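Local structure of arabinan endo-1,5-alpha-l-arabinosidase A (1GYH) at residues 119-124 against 181-186; 55-60 against 82-87. The protein hydrolyses the alpha-1,5-linked arabinofuranosyl bonds of linear arabinan, releasing almost exclusively arabinotriose during plant cell wall degradation. All coordinates share one frame; numbering follows the deposited sequence. Where two conformers were deposited one is given.

Interaction 1: residues 119-124 against 181-186; sequences VPQRDL and MDDSQA
Two loops come together where Gln121 faces Asp183, their CA atoms 5.2 Å apart, with the type I turn from Asp182 to Gln185 presenting Asp183 and Ser184 to residues 119-124. Gln121 carries most of the side-chain contact. Its chain bends at chi2 (-79°), which brings the terminal amide over to the turn: in one of the two Ser184 conformers, and so with less certainty, Gln121 NE2 donates to Ser184 OG at 3.2 Å, with an N-H...O angle of 149° and the hydroxyl somewhat out of the amide plane. Gln121 OE1 lies 3.8 Å from Asp183 CB, the amide and carboxylate planes nearly parallel, 19° apart. Leu124 crosses the Asp183 side chain at about a right angle, its CD1 3.9 Å from Asp183 OD1. Asp182 OD1 accepts from Ser184 N at 2.9 Å, an Asx turn that holds the serine's backbone. Two waters fill in the polar contacts. One accepts from Gln121 N and donates to the carbonyls of Asp123 and Asp183; the second accepts from Asp183 N and donates to Gln121 OE1. At the surface, the loop from strand 110-118 to 131-134 thus meets the loop from strand 169-173 to 191-199, beside the propeller sheet that runs from 131-134 to 169-173, whose loop residue Trp148 donates NE1 to Asp183 O.

Interaction 2: residues 55-60 against 82-87; sequences RVSPSF and VSAFGK
At the edge of the Phe60 ring, near its plane, sits the carbonyl oxygen of Ser83, 4.5 Å from CD1. Val82 meets the same ring atom obliquely, its CG1 being 4.2 Å from CD1, and the two side chains cross at about a right angle. With CG anti to the backbone N (chi1 -176°), the Phe60 ring extends back to the end of strand 75-82. That CG1 methyl is shared: it also touches Ser57 CB at 4.1 Å and Val56 CG1 at 4.2 Å, so three residues of 55-60 gather round one branch of Val82.

The polar link is a single hydrogen bond, from Ser57 OG to Ser83 O at 2.8 Å. The hydroxyl approaches from above the carbonyl plane, 59° out of it, with a C=O...O angle of 118°. Ser57 is the first residue past helix 53-56 to leave helical angles and opens a type I turn to Phe60, so the chain reverses just where it meets the other segment. In the five-bladed propeller, this packs the connection into strand 63-72 against the end of strand 75-82 in the same blade. Beyond Ser83, Ala84 CB rests 3.6 Å from Ser57 OG, and a type II turn from Ala84 to Lys87 turns the chain toward strand 90-97. That turn carries Gly86 and Lys87, which probably bind substrate, as in a near-identical enzyme. Ser83 points its own side chain away from 55-60, and its hydroxyl bonds to Ser90. On the helix side, Val56 also packs on Ile114 of strand 110-118.

Both segments of interaction 2 precede those of interaction 1 in the chain; the centres are 14 Å apart and the nearest atoms about 4 Å. Both draw on the five-stranded antiparallel sheet that holds strands 63-72, 75-82, 90-97 and 110-118. Interaction 2 is buried and stays within this blade, gathering the helix 53-56 region onto the end of strand 75-82. In interaction 1, residues 119-124 follow the last strand of that sheet and reach, at the surface, the loop before strand 191-199 of another blade. Interaction 2 includes the probable substrate-binding residues Gly86 and Lys87, while interaction 1 comes near them through Pro120, about 6 Å from Lys87, side chain to side chain.

Interaction 1: residues 119-124 against 181-186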
loop_
_atom_site.group_PDB
_atom_site.type_symbol
_atom_site.label_atom_id
_atom_site.label_comp_id
_atom_site.label_asym_id
_atom_site.label_seq_id
_atom_site.Cartn_x
_atom_site.Cartn_y
_atom_site.Cartn_z
ATOM N N VAL A 119 -9.543 13.311 -11.240
ATOM C CA VAL A 119 -10.375 14.522 -11.368
ATOM C C VAL A 119 -11.867 14.142 -11.326
ATOM O O VAL A 119 -12.349 13.372 -12.139
ATOM C CB VAL A 119 -10.078 15.299 -12.649
ATOM C CG1 VAL A 119 -11.065 16.499 -12.824
ATOM C CG2 VAL A 119 -8.659 15.802 -12.697
ATOM N N PRO A 120 -12.609 14.651 -10.354
ATOM C CA PRO A 120 -14.041 14.325 -10.254
ATOM C C PRO A 120 -14.796 14.588 -11.560
ATOM O O PRO A 120 -14.578 15.597 -12.190
ATOM C CB PRO A 120 -14.545 15.271 -9.133
ATOM C CG PRO A 120 -13.356 15.503 -8.298
ATOM C CD PRO A 120 -12.141 15.510 -9.248
ATOM N N GLN A 121 -15.651 13.658 -11.938
ATOM C CA GLN A 121 -16.508 13.666 -13.129
ATOM C C GLN A 121 -15.737 13.328 -14.419
ATOM O O GLN A 121 -16.365 13.076 -15.435
ATOM C CB GLN A 121 -17.305 15.006 -13.300
ATOM C CG GLN A 121 -18.066 15.484 -12.044
ATOM C CD GLN A 121 -19.358 14.743 -11.842
ATOM O OE1 GLN A 121 -20.022 14.354 -12.823
ATOM N NE2 GLN A 121 -19.738 14.531 -10.572
ATOM N N ARG A 122 -14.402 13.352 -14.376
ATOM C CA ARG A 122 -13.577 12.903 -15.486
ATOM C C ARG A 122 -13.210 11.425 -15.279
ATOM O O ARG A 122 -13.435 10.590 -16.181
ATOM C CB ARG A 122 -12.302 13.722 -15.624
ATOM C CG ARG A 122 -11.463 13.362 -16.923
ATOM C CD ARG A 122 -10.109 14.102 -17.006
ATOM N NE ARG A 122 -9.124 13.512 -16.091
ATOM C CZ ARG A 122 -7.919 14.016 -15.788
ATOM N NH1 ARG A 122 -7.490 15.152 -16.348
ATOM N NH2 ARG A 122 -7.112 13.352 -14.949
ATOM N N ASP A 123 -12.691 11.108 -14.098
ATOM C CA ASP A 123 -12.158 9.744 -13.804
ATOM C C ASP A 123 -13.001 8.920 -12.841
ATOM O O ASP A 123 -13.312 9.369 -11.758
ATOM C CB ASP A 123 -10.731 9.853 -13.257
ATOM C CG ASP A 123 -9.863 10.746 -14.093
ATOM O OD1 ASP A 123 -9.709 10.509 -15.347
ATOM O OD2 ASP A 123 -9.281 11.722 -13.578
ATOM N N LEU A 124 -13.317 7.683 -13.226
ATOM C CA LEU A 124 -13.994 6.728 -12.357
ATOM C C LEU A 124 -12.991 5.851 -11.556
ATOM O O LEU A 124 -13.119 4.635 -11.450
ATOM C CB LEU A 124 -15.011 5.933 -13.157
ATOM C CG LEU A 124 -16.332 5.708 -12.424
ATOM C CD1 LEU A 124 -16.982 7.046 -11.993
ATOM C CD2 LEU A 124 -17.308 4.964 -13.294
ATOM N N MET A 181 -24.665 6.224 -10.992
ATOM C CA MET A 181 -24.322 6.807 -9.688
ATOM C C MET A 181 -23.592 8.131 -9.937
ATOM O O MET A 181 -22.857 8.268 -10.933
ATOM C CB MET A 181 -23.367 5.842 -8.954
ATOM C CG MET A 181 -22.992 6.223 -7.532
ATOM S SD MET A 181 -21.903 5.077 -6.604
ATOM C CE MET A 181 -22.692 3.448 -6.864
ATOM N N ASP A 182 -23.743 9.106 -9.054
ATOM C CA ASP A 182 -22.967 10.321 -9.214
ATOM C C ASP A 182 -21.476 10.042 -9.183
ATOM O O ASP A 182 -20.980 9.405 -8.258
ATOM C CB ASP A 182 -23.290 11.374 -8.149
ATOM C CG ASP A 182 -22.648 12.704 -8.476
ATOM O OD1 ASP A 182 -21.522 12.949 -8.077
ATOM O OD2 ASP A 182 -23.174 13.546 -9.209
ATOM N N ASP A 183 -20.751 10.598 -10.164
ATOM C CA ASP A 183 -19.324 10.329 -10.347
ATOM C C ASP A 183 -18.456 10.769 -9.158
ATOM O O ASP A 183 -17.347 10.238 -8.937
ATOM C CB ASP A 183 -18.798 11.002 -11.607
ATOM C CG ASP A 183 -19.183 10.257 -12.900
ATOM O OD1 ASP A 183 -20.042 9.369 -12.903
ATOM O OD2 ASP A 183 -18.643 10.482 -13.994
ATOM N N SER A 184 -18.950 11.715 -8.374
ATOM C CA SER A 184 -18.190 12.233 -7.236
ATOM C C SER A 184 -18.242 11.386 -5.933
ATOM O O SER A 184 -17.485 11.648 -4.960
ATOM C CB SER A 184 -18.712 13.642 -6.954
ATOM O OG SER A 184 -17.960 14.398 -7.908
ATOM N N GLN A 185 -19.156 10.414 -5.906
ATOM C CA GLN A 185 -19.394 9.556 -4.747
ATOM C C GLN A 185 -18.558 8.270 -4.830
ATOM O O GLN A 185 -18.447 7.669 -5.913
ATOM C CB GLN A 185 -20.854 9.159 -4.725
ATOM C CG GLN A 185 -21.782 10.329 -4.567
ATOM C CD GLN A 185 -21.562 11.017 -3.248
ATOM O OE1 GLN A 185 -21.191 12.180 -3.217
ATOM N NE2 GLN A 185 -21.722 10.271 -2.150
ATOM N N ALA A 186 -17.992 7.855 -3.701
ATOM C CA ALA A 186 -17.125 6.669 -3.605
ATOM C C ALA A 186 -17.824 5.326 -4.000
ATOM O O ALA A 186 -17.212 4.457 -4.642
ATOM C CB ALA A 186 -16.509 6.589 -2.201
HETATM O O HOH W 1 -15.256 11.011 -10.736
HETATM O O HOH W 2 -22.137 12.258 -12.246
#

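Interaction 2: residues 55-60 against 82-87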
loop_
_atom_site.group_PDB
_atom_site.type_symbol
_atom_site.label_atom_id
_atom_site.label_comp_id
_atom_site.label_asym_id
_atom_site.label_seq_id
_atom_site.Cartn_x
_atom_site.Cartn_y
_atom_site.Cartn_z
ATOM N N ARG A 55 -3.306 22.630 -4.032
ATOM C CA ARG A 55 -4.074 22.815 -5.240
ATOM C C ARG A 55 -4.871 21.578 -5.635
ATOM O O ARG A 55 -5.978 21.705 -6.127
ATOM C CB ARG A 55 -3.213 23.415 -6.360
ATOM C CG ARG A 55 -2.865 22.503 -7.424
ATOM C CD ARG A 55 -3.789 22.463 -8.610
ATOM N NE ARG A 55 -3.151 21.473 -9.444
ATOM C CZ ARG A 55 -3.568 20.256 -9.610
ATOM N NH1 ARG A 55 -4.730 19.867 -9.110
ATOM N NH2 ARG A 55 -2.844 19.449 -10.346
ATOM N N VAL A 56 -4.356 20.382 -5.369
ATOM C CA VAL A 56 -5.130 19.179 -5.577
ATOM C C VAL A 56 -6.232 19.062 -4.484
ATOM O O VAL A 56 -7.398 18.748 -4.787
ATOM C CB VAL A 56 -4.202 17.912 -5.576
ATOM C CG1 VAL A 56 -5.030 16.633 -5.501
ATOM C CG2 VAL A 56 -3.285 17.900 -6.827
ATOM N N SER A 57 -5.850 19.310 -3.229
ATOM C CA SER A 57 -6.726 19.154 -2.042
ATOM C C SER A 57 -6.751 20.461 -1.220
ATOM O O SER A 57 -5.916 20.666 -0.345
ATOM C CB SER A 57 -6.224 17.999 -1.161
ATOM O OG SER A 57 -7.112 17.681 -0.102
ATOM N N PRO A 58 -7.653 21.394 -1.533
ATOM C CA PRO A 58 -7.636 22.701 -0.845
ATOM C C PRO A 58 -7.643 22.610 0.696
ATOM O O PRO A 58 -6.962 23.414 1.329
ATOM C CB PRO A 58 -8.909 23.426 -1.383
ATOM C CG PRO A 58 -9.254 22.758 -2.662
ATOM C CD PRO A 58 -8.705 21.319 -2.565
ATOM N N SER A 59 -8.363 21.646 1.268
ATOM C CA SER A 59 -8.384 21.420 2.731
ATOM C C SER A 59 -7.301 20.463 3.270
ATOM O O SER A 59 -7.381 19.991 4.400
ATOM C CB SER A 59 -9.737 20.850 3.127
ATOM O OG SER A 59 -9.857 19.507 2.673
ATOM N N PHE A 60 -6.299 20.176 2.452
ATOM C CA PHE A 60 -5.183 19.320 2.863
ATOM C C PHE A 60 -4.688 19.677 4.259
ATOM O O PHE A 60 -4.377 20.838 4.503
ATOM C CB PHE A 60 -4.024 19.545 1.896
ATOM C CG PHE A 60 -2.851 18.657 2.157
ATOM C CD1 PHE A 60 -2.986 17.275 2.020
ATOM C CD2 PHE A 60 -1.638 19.177 2.518
ATOM C CE1 PHE A 60 -1.905 16.415 2.258
ATOM C CE2 PHE A 60 -0.563 18.317 2.747
ATOM C CZ PHE A 60 -0.726 16.931 2.599
ATOM N N VAL A 82 -1.750 12.370 -1.957
ATOM C CA VAL A 82 -2.428 13.604 -1.472
ATOM C C VAL A 82 -3.923 13.446 -1.788
ATOM O O VAL A 82 -4.317 13.185 -2.918
ATOM C CB VAL A 82 -1.853 14.821 -2.191
ATOM C CG1 VAL A 82 -2.736 16.057 -1.970
ATOM C CG2 VAL A 82 -0.422 15.106 -1.746
ATOM N N SER A 83 -4.778 13.595 -0.788
ATOM C CA SER A 83 -6.196 13.366 -0.997
ATOM C C SER A 83 -7.078 14.155 -0.033
ATOM O O SER A 83 -6.609 15.063 0.660
ATOM C CB SER A 83 -6.479 11.866 -0.861
ATOM O OG SER A 83 -7.746 11.505 -1.400
ATOM N N ALA A 84 -8.354 13.802 -0.027
ATOM C CA ALA A 84 -9.319 14.308 0.942
ATOM C C ALA A 84 -10.350 13.243 1.243
ATOM O O ALA A 84 -10.858 12.559 0.337
ATOM C CB ALA A 84 -10.016 15.598 0.382
ATOM N N PHE A 85 -10.689 13.095 2.512
ATOM C CA PHE A 85 -11.585 12.007 2.909
ATOM C C PHE A 85 -12.901 12.023 2.165
ATOM O O PHE A 85 -13.554 13.062 2.056
ATOM C CB PHE A 85 -11.820 12.006 4.442
ATOM C CG PHE A 85 -10.702 11.316 5.211
ATOM C CD1 PHE A 85 -10.513 9.928 5.093
ATOM C CD2 PHE A 85 -9.803 12.062 5.996
ATOM C CE1 PHE A 85 -9.457 9.269 5.779
ATOM C CE2 PHE A 85 -8.748 11.427 6.708
ATOM C CZ PHE A 85 -8.577 10.026 6.598
ATOM N N GLY A 86 -13.279 10.873 1.625
ATOM C CA GLY A 86 -14.533 10.743 0.926
ATOM C C GLY A 86 -14.568 11.185 -0.537
ATOM O O GLY A 86 -15.603 11.025 -1.191
ATOM N N LYS A 87 -13.474 11.758 -1.038
ATOM C CA LYS A 87 -13.442 12.333 -2.368
ATOM C C LYS A 87 -12.347 11.766 -3.272
ATOM O O LYS A 87 -11.396 11.137 -2.809
ATOM C CB LYS A 87 -13.246 13.833 -2.239
ATOM C CG LYS A 87 -14.353 14.478 -1.396
ATOM C CD LYS A 87 -14.410 15.963 -1.659
ATOM C CE LYS A 87 -14.085 16.781 -0.471
ATOM N NZ LYS A 87 -14.976 17.958 -0.546
#